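Local coordinates for probable LacI-family transcriptional regulator (Corynebacterium glutamicum ATCC 13032, PDB 3BIL), which probably binds regulatory DNA sequences as a LacI-family transcription factor, with a domain of the periplasmic binding protein type, at residues G264-I267 / G268-V271. Residues are numbered along the deposited sequence; the frame is centred on the assembly and turned at random.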
ATOM      1  N   GLY A 264     -18.113  -7.186 -16.148  1.00 37.51           N
ATOM      2  CA  GLY A 264     -17.586  -7.964 -17.280  1.00 38.24           C
ATOM      3  C   GLY A 264     -16.826  -7.210 -18.385  1.00 37.11           C
ATOM      4  O   GLY A 264     -16.700  -7.690 -19.515  1.00 35.63           O
ATOM      5  N   LEU A 265     -16.273  -6.048 -18.092  1.00 32.60           N
ATOM      6  CA  LEU A 265     -15.662  -5.303 -19.200  1.00 34.61           C
ATOM      7  C   LEU A 265     -14.121  -5.404 -19.241  1.00 34.42           C
ATOM      8  O   LEU A 265     -13.445  -5.281 -18.217  1.00 38.62           O
ATOM      9  CB  LEU A 265     -16.160  -3.837 -19.211  1.00 29.26           C
ATOM     10  CG  LEU A 265     -17.680  -3.629 -19.231  1.00 24.53           C
ATOM     11  CD1 LEU A 265     -18.058  -2.393 -18.424  1.00 27.34           C
ATOM     12  CD2 LEU A 265     -18.246  -3.514 -20.682  1.00 25.82           C
ATOM     13  N   VAL A 266     -13.571  -5.629 -20.430  1.00 36.03           N
ATOM     14  CA  VAL A 266     -12.122  -5.543 -20.628  1.00 34.67           C
ATOM     15  C   VAL A 266     -11.711  -4.074 -20.798  1.00 31.54           C
ATOM     16  O   VAL A 266     -12.044  -3.443 -21.798  1.00 32.73           O
ATOM     17  CB  VAL A 266     -11.627  -6.397 -21.862  1.00 39.08           C
ATOM     18  CG1 VAL A 266     -10.071  -6.531 -21.876  1.00 38.55           C
ATOM     19  CG2 VAL A 266     -12.262  -7.778 -21.866  1.00 34.40           C
ATOM     20  N   ILE A 267     -11.002  -3.534 -19.808  1.00 27.07           N
ATOM     21  CA  ILE A 267     -10.328  -2.267 -19.946  1.00 25.34           C
ATOM     22  C   ILE A 267      -9.387  -2.255 -21.133  1.00 31.75           C
ATOM     23  O   ILE A 267      -8.740  -3.268 -21.436  1.00 36.50           O
ATOM     24  CB  ILE A 267      -9.534  -1.917 -18.694  1.00 23.64           C
ATOM     25  CG1 ILE A 267     -10.512  -1.855 -17.526  1.00 21.19           C
ATOM     26  CG2 ILE A 267      -8.735  -0.577 -18.928  1.00 17.88           C
ATOM     27  CD1 ILE A 267      -9.996  -1.296 -16.273  1.00 25.83           C
ATOM     28  N   GLY A 268      -9.281  -1.099 -21.789  1.00 33.28           N
ATOM     29  CA  GLY A 268      -8.554  -1.010 -23.056  1.00 32.97           C
ATOM     30  C   GLY A 268      -9.187  -1.783 -24.215  1.00 39.16           C
ATOM     31  O   GLY A 268      -8.654  -1.762 -25.316  1.00 46.47           O
ATOM     32  N   LYS A 269     -10.321  -2.449 -23.995  1.00 38.88           N
ATOM     33  CA  LYS A 269     -11.054  -3.118 -25.085  1.00 43.72           C
ATOM     34  C   LYS A 269     -12.551  -2.713 -25.141  1.00 45.26           C
ATOM     35  O   LYS A 269     -13.053  -2.284 -26.173  1.00 44.93           O
ATOM     36  CB  LYS A 269     -10.857  -4.634 -24.970  1.00 47.01           C
ATOM     37  CG  LYS A 269     -11.712  -5.511 -25.858  1.00 50.42           C
ATOM     38  CD  LYS A 269     -10.922  -6.195 -26.975  1.00 52.22           C
ATOM     39  CE  LYS A 269     -11.888  -6.826 -28.016  1.00 53.30           C
ATOM     40  NZ  LYS A 269     -12.597  -5.782 -28.860  1.00 51.97           N
ATOM     41  N   ASP A 270     -13.259  -2.808 -24.022  1.00 46.87           N
ATOM     42  CA  ASP A 270     -14.697  -2.520 -24.005  1.00 44.74           C
ATOM     43  C   ASP A 270     -15.007  -1.175 -23.365  1.00 43.77           C
ATOM     44  O   ASP A 270     -16.100  -0.676 -23.524  1.00 45.90           O
ATOM     45  CB  ASP A 270     -15.457  -3.609 -23.245  1.00 48.16           C
ATOM     46  CG  ASP A 270     -15.396  -4.952 -23.926  1.00 55.51           C
ATOM     47  OD1 ASP A 270     -15.750  -5.024 -25.138  1.00 59.71           O
ATOM     48  OD2 ASP A 270     -15.000  -5.937 -23.245  1.00 57.02           O
ATOM     49  N   VAL A 271     -14.047  -0.599 -22.644  1.00 37.94           N
ATOM     50  CA  VAL A 271     -14.232   0.674 -21.980  1.00 30.82           C
ATOM     51  C   VAL A 271     -12.836   1.270 -21.805  1.00 33.31           C
ATOM     52  O   VAL A 271     -11.865   0.511 -21.710  1.00 34.31           O
ATOM     53  CB  VAL A 271     -14.786   0.410 -20.604  1.00 31.52           C
ATOM     54  CG1 VAL A 271     -13.716  -0.376 -19.733  1.00 25.01           C
ATOM     55  CG2 VAL A 271     -15.188   1.673 -19.926  1.00 26.36           C
TER
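Val266 O is gripped by two backbone amides of the turn that follows it. Asp270 N meets Val266 O almost head-on at 2.6 Å, in an almost straight bond (N-H...O 177°). Lys269 N lies 3.0 Å from Val266 O and comes from above the carbonyl plane. The Lys269 bond closes a beta turn over Ile267 and Gly268. The extended Ile267 and the positive phi of Gly268 fit type II. The Asp270 side chain then reaches back to the same residue: its OD2 accepts from Val266 N at 3.2 Å, through the anti lone pair. Asp270 CG sits beside its own backbone N (chi1 -65°), which turns the carboxylate toward Val266. Val266 is thus held at N-H and C=O. Leu265 CD2 rests on Asp270 CB at 3.8 Å. Val271 CG1 lies 4.2 Å from Ile267 CG1 and also near Leu265 CB. Ile267 and Val271 also touch Cys260 of helix 250-262, and Leu265 and Val271 touch Leu238 of helix 227-239. The loop joins helix 250-262, ended by a Schellman motif at Gly264, to strand 272-276. Three bonds to one residue imply a locally fixed turn at the surface, while Leu265, Ile267 and Val271 face the two helices.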